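Local coordinates for protein Dok-7 (Mus musculus, PDB 3ML4), which binds and activates the receptor kinase MuSK as a dimeric cytoplasmic adaptor in neuromuscular synapse formation, its PH domain binding phosphoinositides and its PTB domain the receptor's juxtamembrane region, at residues 118-123 and 194-199; 127-132 and 144-149; 154-159 and 177-182; 170-175 and 185-190. All coordinates share one frame; numbering follows the deposited sequence.

Overall arrangement
All four contacts lie in the PTB domain and share its seven-stranded antiparallel sheet. Interactions 1 and 4 are the nearest pair, with centres about 8 Å apart; strand 184-189 leads into helix 193-203 and also pairs with strand 115-122, Thr121 O and Ser189 N lying 2.9 Å apart. Interaction 2 meets interaction 4 where Leu128 CD1 and Phe186 CD2 approach to 3.4 Å, and interaction 3 joins them through Trp156, whose CH2 lies 3.6 Å from Phe173 CZ. Interactions 1 and 3 do not touch, their nearest atoms being about 6 Å apart. The bound peptide reaches interaction 3 most extensively, through Thr177 and Arg178, and touches Ile172 and Ser197.

Interaction 1 (118-123 and 194-199); sequences FHVTVA and EQMSFL
Phe118 meets the helical segment 194-199 with its ring, one face of which is occupied by Met196, a selenomethionine. Met196 CG stands 3.6 Å from the centroid of the Phe118 ring and only 5° off its normal, which defines a CH-pi contact over the centre of the face. The selenium is placed obliquely, 4.7 Å from the same centroid, and adds a Met-aromatic contact to the CH-pi contact of CG. The Met196 chain bends at its third torsion (chi3 -138°), which brings the terminal CE back to 3.5 Å from Phe118 CB; the two side chains slide past each other in opposite directions. At the ring edge, near its plane, Leu199 CD2 lies 4.1 Å from Phe118 CE2, while Gln195 CB approaches Phe118 CE1 obliquely. Two residues further along, Val120 adds one branch: its CG1, anti to the carbonyl carbon, reaches 4.1 Å from Met196 CE. No hydrogen bond joins the segments, and the contact is apolar. The axes of strand 118-122 and helix 194-199 come within 11.1 Å at 116°, a separation filled by these side chains. Strand 115-122 runs between strands 133-138 and 184-189, and Val120 packs on Leu188 and Leu144; Met196 also touches Ser190 and Phe171 of strand 170-175, so that helix 193-203 lies against the sheet, as the C-terminal helix of a PTB domain does.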
# COMPACT_ATOMS: atom_id res chain seq x y z
N PHE B 118 11.93 8.96 -15.86
CA PHE B 118 12.40 9.99 -16.79
C PHE B 118 13.87 9.79 -17.09
O PHE B 118 14.69 9.73 -16.17
CB PHE B 118 12.20 11.38 -16.19
CG PHE B 118 10.79 11.67 -15.72
CD1 PHE B 118 9.92 12.39 -16.52
CD2 PHE B 118 10.36 11.23 -14.47
CE1 PHE B 118 8.62 12.67 -16.09
CE2 PHE B 118 9.07 11.49 -14.04
CZ PHE B 118 8.20 12.22 -14.85
N HIS B 119 14.20 9.68 -18.38
CA HIS B 119 15.60 9.61 -18.82
C HIS B 119 16.28 10.96 -18.57
O HIS B 119 15.88 11.99 -19.12
CB HIS B 119 15.69 9.25 -20.30
CG HIS B 119 15.31 7.83 -20.61
ND1 HIS B 119 14.40 7.50 -21.59
CD2 HIS B 119 15.69 6.66 -20.04
CE1 HIS B 119 14.26 6.18 -21.63
NE2 HIS B 119 15.03 5.65 -20.70
N VAL B 120 17.31 10.94 -17.73
CA VAL B 120 18.04 12.16 -17.34
C VAL B 120 19.57 12.00 -17.46
O VAL B 120 20.09 10.89 -17.61
CB VAL B 120 17.70 12.61 -15.89
CG1 VAL B 120 16.18 12.81 -15.71
CG2 VAL B 120 18.26 11.62 -14.86
N THR B 121 20.27 13.13 -17.39
CA THR B 121 21.72 13.17 -17.30
C THR B 121 22.09 13.83 -15.98
O THR B 121 21.74 14.98 -15.74
CB THR B 121 22.32 13.99 -18.46
OG1 THR B 121 21.69 13.63 -19.70
CG2 THR B 121 23.83 13.77 -18.55
N VAL B 122 22.79 13.09 -15.14
CA VAL B 122 23.20 13.58 -13.82
C VAL B 122 24.45 14.46 -13.94
O VAL B 122 25.49 14.00 -14.40
CB VAL B 122 23.43 12.42 -12.79
CG1 VAL B 122 23.83 12.97 -11.41
CG2 VAL B 122 22.19 11.54 -12.67
N ALA B 123 24.33 15.72 -13.52
CA ALA B 123 25.43 16.68 -13.58
C ALA B 123 26.58 16.32 -12.63
O ALA B 123 26.33 15.87 -11.50
CB ALA B 123 24.93 18.09 -13.27
N GLU B 194 9.35 20.33 -16.16
CA GLU B 194 8.00 20.80 -15.86
C GLU B 194 7.09 19.62 -15.48
O GLU B 194 6.29 19.72 -14.55
CB GLU B 194 7.42 21.58 -17.04
CG GLU B 194 7.88 23.04 -17.13
CD GLU B 194 7.46 23.72 -18.44
OE1 GLU B 194 6.58 24.60 -18.41
OE2 GLU B 194 8.01 23.36 -19.51
N GLN B 195 7.22 18.51 -16.21
CA GLN B 195 6.50 17.27 -15.89
C GLN B 195 6.96 16.65 -14.57
O GLN B 195 6.14 16.10 -13.84
CB GLN B 195 6.65 16.24 -17.01
CG GLN B 195 5.59 16.37 -18.08
CD GLN B 195 5.98 15.72 -19.38
OE1 GLN B 195 6.72 14.72 -19.42
NE2 GLN B 195 5.49 16.28 -20.48
N MSE B 196 8.25 16.75 -14.28
CA MSE B 196 8.79 16.19 -13.04
C MSE B 196 8.33 16.99 -11.82
O MSE B 196 7.94 16.41 -10.81
CB MSE B 196 10.32 16.12 -13.09
CG MSE B 196 10.84 15.04 -14.03
SE MSE B 196 12.76 15.16 -14.38
CE MSE B 196 12.68 14.81 -16.27
N SER B 197 8.38 18.31 -11.94
CA SER B 197 8.02 19.23 -10.87
C SER B 197 6.53 19.13 -10.52
O SER B 197 6.16 19.16 -9.34
CB SER B 197 8.38 20.66 -11.26
OG SER B 197 8.43 21.51 -10.13
N PHE B 198 5.70 19.03 -11.56
CA PHE B 198 4.27 18.89 -11.38
C PHE B 198 3.89 17.56 -10.72
O PHE B 198 2.99 17.50 -9.88
CB PHE B 198 3.55 19.05 -12.71
CG PHE B 198 2.11 18.63 -12.67
CD1 PHE B 198 1.15 19.43 -12.05
CD2 PHE B 198 1.71 17.42 -13.25
CE1 PHE B 198 -0.18 19.04 -12.01
CE2 PHE B 198 0.38 17.02 -13.22
CZ PHE B 198 -0.56 17.83 -12.60
N LEU B 199 4.59 16.50 -11.11
CA LEU B 199 4.44 15.20 -10.49
C LEU B 199 4.77 15.30 -9.00
O LEU B 199 4.03 14.82 -8.15
CB LEU B 199 5.35 14.18 -11.16
CG LEU B 199 4.99 12.71 -11.00
CD1 LEU B 199 4.03 12.33 -12.11
CD2 LEU B 199 6.23 11.85 -11.05

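Interaction 2 (127-132 and 144-149)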
# COMPACT_ATOMS: atom_id res chain seq x y z
N LYS B 127 27.95 13.84 -4.91
CA LYS B 127 28.26 12.45 -4.57
C LYS B 127 27.83 11.47 -5.67
O LYS B 127 28.38 10.37 -5.78
CB LYS B 127 27.57 12.06 -3.25
CG LYS B 127 28.48 11.61 -2.08
CD LYS B 127 28.81 12.74 -1.10
CE LYS B 127 30.18 13.37 -1.39
NZ LYS B 127 30.39 14.66 -0.65
N LEU B 128 26.85 11.87 -6.47
CA LEU B 128 26.29 11.03 -7.54
C LEU B 128 27.22 10.94 -8.74
O LEU B 128 27.82 11.94 -9.16
CB LEU B 128 24.93 11.56 -8.01
CG LEU B 128 23.75 11.76 -7.05
CD1 LEU B 128 22.66 12.54 -7.76
CD2 LEU B 128 23.20 10.44 -6.54
N GLU B 129 27.31 9.75 -9.31
CA GLU B 129 28.00 9.54 -10.57
C GLU B 129 27.29 10.31 -11.67
O GLU B 129 26.06 10.30 -11.76
CB GLU B 129 28.02 8.05 -10.91
CG GLU B 129 28.95 7.69 -12.06
CD GLU B 129 28.84 6.23 -12.48
OE1 GLU B 129 28.05 5.47 -11.88
OE2 GLU B 129 29.56 5.85 -13.43
N SER B 130 28.06 10.97 -12.51
CA SER B 130 27.51 11.74 -13.63
C SER B 130 27.23 10.86 -14.86
O SER B 130 27.69 9.72 -14.93
CB SER B 130 28.45 12.89 -14.00
OG SER B 130 29.73 12.42 -14.39
N GLY B 131 26.46 11.41 -15.80
CA GLY B 131 26.15 10.74 -17.07
C GLY B 131 24.70 10.32 -17.18
O GLY B 131 23.92 10.52 -16.24
N PRO B 132 24.31 9.72 -18.33
CA PRO B 132 22.95 9.21 -18.51
C PRO B 132 22.48 8.32 -17.36
O PRO B 132 23.26 7.52 -16.83
CB PRO B 132 23.04 8.41 -19.81
CG PRO B 132 24.13 9.08 -20.57
CD PRO B 132 25.14 9.47 -19.52
N LEU B 144 17.48 7.14 -8.30
CA LEU B 144 18.21 7.24 -9.55
C LEU B 144 18.79 5.88 -9.90
O LEU B 144 19.29 5.18 -9.02
CB LEU B 144 19.31 8.32 -9.47
CG LEU B 144 18.91 9.70 -9.99
CD1 LEU B 144 19.90 10.77 -9.55
CD2 LEU B 144 18.78 9.71 -11.51
N ALA B 145 18.73 5.51 -11.17
CA ALA B 145 19.18 4.18 -11.60
C ALA B 145 20.03 4.22 -12.87
O ALA B 145 19.77 5.00 -13.78
CB ALA B 145 17.99 3.23 -11.77
N ARG B 146 21.03 3.34 -12.90
CA ARG B 146 22.03 3.30 -13.97
C ARG B 146 22.32 1.88 -14.41
O ARG B 146 22.12 0.93 -13.65
CB ARG B 146 23.36 3.86 -13.46
CG ARG B 146 23.64 5.28 -13.82
CD ARG B 146 25.05 5.64 -13.38
NE ARG B 146 26.04 5.21 -14.35
CZ ARG B 146 26.48 5.96 -15.35
NH1 ARG B 146 26.02 7.20 -15.51
NH2 ARG B 146 27.39 5.48 -16.18
N ASP B 147 22.85 1.78 -15.63
CA ASP B 147 23.40 0.54 -16.19
C ASP B 147 22.35 -0.52 -16.50
O ASP B 147 21.16 -0.36 -16.22
CB ASP B 147 24.51 -0.06 -15.30
CG ASP B 147 25.48 0.99 -14.76
OD1 ASP B 147 25.62 2.07 -15.37
OD2 ASP B 147 26.12 0.71 -13.73
N ILE B 148 22.82 -1.60 -17.12
CA ILE B 148 22.04 -2.80 -17.31
C ILE B 148 22.89 -3.92 -16.74
O ILE B 148 24.06 -4.05 -17.12
CB ILE B 148 21.72 -3.04 -18.80
CG1 ILE B 148 20.89 -1.87 -19.36
CG2 ILE B 148 20.96 -4.35 -18.97
CD1 ILE B 148 21.02 -1.66 -20.87
N PRO B 149 22.35 -4.69 -15.78
CA PRO B 149 21.01 -4.49 -15.19
C PRO B 149 21.01 -3.30 -14.22
O PRO B 149 21.99 -3.09 -13.52
CB PRO B 149 20.76 -5.81 -14.43
CG PRO B 149 22.11 -6.33 -14.09
CD PRO B 149 23.06 -5.84 -15.18
O HOH W 1 24.36 8.63 -13.80
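Leu128 to Pro132 passes beside Leu144 to Arg146 with end-to-end directions 58° apart, and the nearest CA pair, Pro132 with Arg146, is separated by 7.5 Å, so side chains and a water bridge the gap. At the buried end Leu128 and Leu144 cross at about a right angle, their CD1 methyls 3.7 Å apart. Arg146 makes the remainder of the contact. Its chain bends at chi3 (83°), turning the guanidinium against segment 127-132. Glu129, with CG anti to the backbone N and an extended chain, lays its carboxylate over one guanidinium face, the two planes 35° apart. Glu129 OE1 is 3.2 Å from Arg146 NE but lies well out of the guanidinium plane, so this salt bridge rests on charge and no N-H is aimed at the oxygen. Asp147 OD1 accepts a weak hydrogen bond from Arg146 NE at 3.3 Å, which extends the salt-bridge network to three residues. In the guanidinium plane, water 1 accepts from Arg146 NH1 at 2.8 Å. The same water lies within hydrogen-bonding distance of the carbonyls Glu129 O and Gly131 O, both 3.1 Å from it. Glu129 and a water close to two loop carbonyls therefore link the loop between strands 115-122 and 133-138 to Arg146, while Asp147 holds the arginine from its own segment; the two carboxylates probably offset its positive charge.

Interaction 3 (154-159 and 177-182)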
# COMPACT_ATOMS: atom_id res chain seq x y z
N GLY B 154 21.20 6.27 -5.97
CA GLY B 154 20.75 7.37 -5.13
C GLY B 154 19.30 7.17 -4.76
O GLY B 154 18.49 6.81 -5.62
N GLN B 155 18.97 7.40 -3.49
CA GLN B 155 17.60 7.19 -2.99
C GLN B 155 17.18 8.21 -1.93
O GLN B 155 17.95 8.54 -1.03
CB GLN B 155 17.44 5.77 -2.44
CG GLN B 155 18.36 5.42 -1.27
CD GLN B 155 18.12 4.03 -0.72
OE1 GLN B 155 19.00 3.18 -0.75
NE2 GLN B 155 16.91 3.80 -0.21
N TRP B 156 15.96 8.71 -2.05
CA TRP B 156 15.40 9.68 -1.12
C TRP B 156 13.93 9.36 -0.87
O TRP B 156 13.23 8.92 -1.79
CB TRP B 156 15.49 11.11 -1.70
CG TRP B 156 16.87 11.56 -2.14
CD1 TRP B 156 17.74 12.33 -1.42
CD2 TRP B 156 17.52 11.27 -3.39
NE1 TRP B 156 18.89 12.54 -2.14
CE2 TRP B 156 18.79 11.90 -3.35
CE3 TRP B 156 17.16 10.54 -4.53
CZ2 TRP B 156 19.70 11.82 -4.41
CZ3 TRP B 156 18.07 10.46 -5.58
CH2 TRP B 156 19.33 11.09 -5.51
N LYS B 157 13.46 9.57 0.36
CA LYS B 157 12.03 9.74 0.60
C LYS B 157 11.67 11.11 0.05
O LYS B 157 12.39 12.08 0.31
CB LYS B 157 11.71 9.72 2.10
CG LYS B 157 11.71 8.37 2.79
CD LYS B 157 10.83 8.42 4.04
CE LYS B 157 11.55 7.86 5.27
NZ LYS B 157 12.01 6.45 5.11
N LEU B 158 10.58 11.19 -0.70
CA LEU B 158 10.06 12.48 -1.14
C LEU B 158 9.78 13.46 0.01
O LEU B 158 9.96 14.67 -0.15
CB LEU B 158 8.82 12.31 -2.01
CG LEU B 158 9.00 12.73 -3.47
CD1 LEU B 158 9.85 11.73 -4.25
CD2 LEU B 158 7.65 12.92 -4.14
N SER B 159 9.36 12.93 1.15
CA SER B 159 9.03 13.75 2.32
C SER B 159 10.26 14.38 2.99
O SER B 159 10.14 15.21 3.90
CB SER B 159 8.20 12.93 3.33
OG SER B 159 8.92 11.79 3.78
N THR B 177 18.35 17.30 5.87
CA THR B 177 19.05 16.62 6.96
C THR B 177 18.59 15.18 7.15
O THR B 177 19.41 14.30 7.40
CB THR B 177 18.93 17.42 8.28
OG1 THR B 177 19.73 18.60 8.19
CG2 THR B 177 19.39 16.60 9.48
N ARG B 178 17.28 14.95 7.03
CA ARG B 178 16.69 13.62 7.14
C ARG B 178 17.47 12.56 6.35
O ARG B 178 17.62 11.42 6.81
CB ARG B 178 15.23 13.61 6.65
CG ARG B 178 14.48 14.94 6.71
CD ARG B 178 13.41 14.99 7.79
NE ARG B 178 12.59 16.20 7.66
CZ ARG B 178 12.87 17.36 8.25
NH1 ARG B 178 13.94 17.48 9.04
NH2 ARG B 178 12.08 18.41 8.07
N CYS B 179 17.96 12.93 5.16
CA CYS B 179 18.72 12.00 4.31
C CYS B 179 20.24 12.17 4.44
O CYS B 179 20.91 12.70 3.55
CB CYS B 179 18.25 12.05 2.85
SG CYS B 179 17.24 13.47 2.32
N GLY B 180 20.77 11.70 5.57
CA GLY B 180 22.18 11.81 5.95
C GLY B 180 23.21 12.21 4.92
O GLY B 180 23.52 13.40 4.78
N TYR B 181 23.80 11.23 4.24
CA TYR B 181 24.82 11.51 3.22
C TYR B 181 24.24 11.68 1.83
O TYR B 181 24.98 11.93 0.88
CB TYR B 181 25.95 10.46 3.21
CG TYR B 181 26.98 10.66 4.31
CD1 TYR B 181 27.19 11.92 4.89
CD2 TYR B 181 27.76 9.60 4.75
CE1 TYR B 181 28.13 12.10 5.90
CE2 TYR B 181 28.70 9.77 5.76
CZ TYR B 181 28.89 11.02 6.32
OH TYR B 181 29.83 11.17 7.31
N TRP B 182 22.93 11.54 1.72
CA TRP B 182 22.23 11.91 0.49
C TRP B 182 21.67 13.33 0.56
O TRP B 182 21.00 13.78 -0.37
CB TRP B 182 21.15 10.89 0.14
CG TRP B 182 21.71 9.67 -0.55
CD1 TRP B 182 21.36 8.37 -0.32
CD2 TRP B 182 22.72 9.64 -1.56
NE1 TRP B 182 22.08 7.53 -1.13
CE2 TRP B 182 22.93 8.28 -1.90
CE3 TRP B 182 23.47 10.62 -2.22
CZ2 TRP B 182 23.86 7.88 -2.86
CZ3 TRP B 182 24.39 10.23 -3.18
CH2 TRP B 182 24.58 8.87 -3.49
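Trp156 and Trp182 form the tight part of this contact, joined by a hydrogen bond from the indole of the first to the backbone of the second. Trp156 NE1 donates to Trp182 O at 3.0 Å with an N-H...O angle of 153°; the acceptor lies close to the indole plane, while the donor is tilted 28° from the carbonyl plane. Along the same edge, Cys179 SG sits 3.9 Å from Trp156 CD1, a sulfur-aromatic contact made in the ring plane. The Trp182 ring instead presents a face to strand 154-157: Gln155 N lies over it, displaced toward the rim, and Gly154 CA comes to 3.9 Å from Trp182 CZ2. The five-membered rings of the two tryptophans are oblique, their planes 52° apart.

On the looser side, Gln155 is exposed and its CG comes no nearer than 4.3 Å to Trp182 NE1. Thr177 and Arg178 use their polar ends on the bound peptide, Thr177 OG1 bonding a modified side chain and Arg178 NH2 the peptide backbone. The only hydrogen bond between the segments thus satisfies a buried indole N-H and helps to fix the rotation of Trp156, linking the loop that carries two peptide-binding residues to strand 151-157.

Interaction 4 (170-175 and 185-190); sequences GFIFEG and VFFLSS
Phe173 turns one face of its ring to Phe186, whose CB lies 4.2 Å from the ring centroid and 20° off its normal, a CH-pi contact offset toward the rim. At the edge of the Phe173 ring, near its plane, Leu188 CD1 is 4.0 Å from Phe173 CE1. The Phe173 and Phe186 rings themselves meet obliquely, with planes 33° apart. Phe173 CG sits between the backbone N and the carbonyl carbon (chi1 70°), which swings the ring across toward strand 185-189. On the other side of the sheet the exposed Phe187 ring is met obliquely by Ile172 CD1, 3.7 Å from Phe187 CE1, the two side chains running side by side in the same direction. Ile172 CG2 touches Val185 CG1, and Val185 CG2 lies 3.8 Å from the CG of Glu174, whose carboxylate forms a salt bridge with Arg163.

The backbones are held by two reciprocal pairs of hydrogen bonds. Phe171 N to Leu188 O measures 2.9 Å, with the return bond from Leu188 N to Phe171 O; Phe186 N to Phe173 O is likewise 2.9 Å, with Phe173 N donating to Phe186 O. The strands run antiparallel, and Gly170 comes close to Ser189, their CA atoms 4.1 Å apart. Phe171, Phe173, Phe186 and Leu188 face the core, where Trp156 meets Phe173 and Phe186 edge-to-face and Phe171 packs against helix 193-203. Ile172, on the opposite face, touches an apolar side chain of the bound peptide. The arrangement is an antiparallel beta hairpin of strands 170-175 and 184-189, in the sheet of an IRS-1 type PTB domain.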
# COMPACT_ATOMS: atom_id res chain seq x y z
N GLY B 170 16.37 21.28 -17.55
CA GLY B 170 16.71 20.48 -16.38
C GLY B 170 15.72 20.49 -15.24
O GLY B 170 14.60 20.99 -15.36
N PHE B 171 16.17 19.95 -14.11
CA PHE B 171 15.38 19.80 -12.90
C PHE B 171 16.33 19.73 -11.71
O PHE B 171 17.30 18.97 -11.72
CB PHE B 171 14.54 18.52 -12.98
CG PHE B 171 13.74 18.22 -11.74
CD1 PHE B 171 12.49 18.81 -11.54
CD2 PHE B 171 14.22 17.33 -10.78
CE1 PHE B 171 11.74 18.53 -10.40
CE2 PHE B 171 13.48 17.04 -9.64
CZ PHE B 171 12.24 17.64 -9.45
N ILE B 172 16.05 20.53 -10.68
CA ILE B 172 16.86 20.55 -9.46
C ILE B 172 16.04 20.05 -8.28
O ILE B 172 14.88 20.41 -8.14
CB ILE B 172 17.38 22.00 -9.16
CG1 ILE B 172 18.31 22.49 -10.28
CG2 ILE B 172 18.10 22.06 -7.81
CD1 ILE B 172 18.59 24.00 -10.25
N PHE B 173 16.65 19.21 -7.45
CA PHE B 173 16.05 18.86 -6.16
C PHE B 173 17.06 18.85 -5.01
O PHE B 173 18.24 18.56 -5.22
CB PHE B 173 15.26 17.55 -6.25
CG PHE B 173 16.11 16.32 -6.42
CD1 PHE B 173 16.51 15.92 -7.69
CD2 PHE B 173 16.47 15.55 -5.32
CE1 PHE B 173 17.29 14.77 -7.85
CE2 PHE B 173 17.25 14.40 -5.48
CZ PHE B 173 17.66 14.01 -6.75
N GLU B 174 16.60 19.17 -3.80
CA GLU B 174 17.46 19.19 -2.63
C GLU B 174 16.95 18.27 -1.52
O GLU B 174 15.82 18.39 -1.06
CB GLU B 174 17.62 20.62 -2.11
CG GLU B 174 18.51 20.73 -0.87
CD GLU B 174 18.48 22.10 -0.21
OE1 GLU B 174 17.79 23.02 -0.72
OE2 GLU B 174 19.16 22.26 0.82
N GLY B 175 17.81 17.34 -1.09
CA GLY B 175 17.52 16.49 0.06
C GLY B 175 18.00 17.13 1.35
O GLY B 175 19.11 17.67 1.42
N VAL B 185 22.15 19.36 -2.68
CA VAL B 185 21.50 19.84 -3.90
C VAL B 185 22.00 19.05 -5.12
O VAL B 185 23.21 18.87 -5.30
CB VAL B 185 21.75 21.36 -4.08
CG1 VAL B 185 20.89 21.92 -5.21
CG2 VAL B 185 21.46 22.10 -2.78
N PHE B 186 21.07 18.59 -5.95
CA PHE B 186 21.38 17.74 -7.10
C PHE B 186 20.76 18.26 -8.39
O PHE B 186 19.65 18.80 -8.38
CB PHE B 186 20.93 16.30 -6.84
CG PHE B 186 21.53 15.69 -5.60
CD1 PHE B 186 20.83 15.68 -4.40
CD2 PHE B 186 22.81 15.13 -5.64
CE1 PHE B 186 21.39 15.12 -3.26
CE2 PHE B 186 23.37 14.57 -4.50
CZ PHE B 186 22.66 14.57 -3.31
N PHE B 187 21.49 18.07 -9.49
CA PHE B 187 21.16 18.70 -10.77
C PHE B 187 21.02 17.69 -11.88
O PHE B 187 21.92 16.89 -12.12
CB PHE B 187 22.26 19.69 -11.17
CG PHE B 187 22.43 20.84 -10.22
CD1 PHE B 187 21.99 22.11 -10.57
CD2 PHE B 187 23.07 20.66 -8.99
CE1 PHE B 187 22.16 23.18 -9.70
CE2 PHE B 187 23.24 21.72 -8.11
CZ PHE B 187 22.79 22.98 -8.47
N LEU B 188 19.89 17.73 -12.59
CA LEU B 188 19.64 16.81 -13.70
C LEU B 188 19.28 17.57 -14.97
O LEU B 188 18.57 18.57 -14.92
CB LEU B 188 18.52 15.82 -13.35
CG LEU B 188 18.50 15.12 -11.99
CD1 LEU B 188 17.26 14.23 -11.84
CD2 LEU B 188 19.77 14.30 -11.75
N SER B 189 19.77 17.06 -16.10
CA SER B 189 19.40 17.55 -17.42
C SER B 189 18.30 16.66 -18.00
O SER B 189 18.43 15.43 -18.02
CB SER B 189 20.60 17.55 -18.38
OG SER B 189 21.48 18.63 -18.11
N SER B 190 17.24 17.30 -18.47
CA SER B 190 16.14 16.62 -19.14
C SER B 190 15.21 17.64 -19.77
O SER B 190 15.21 18.81 -19.38
CB SER B 190 15.34 15.77 -18.16
OG SER B 190 14.25 15.15 -18.82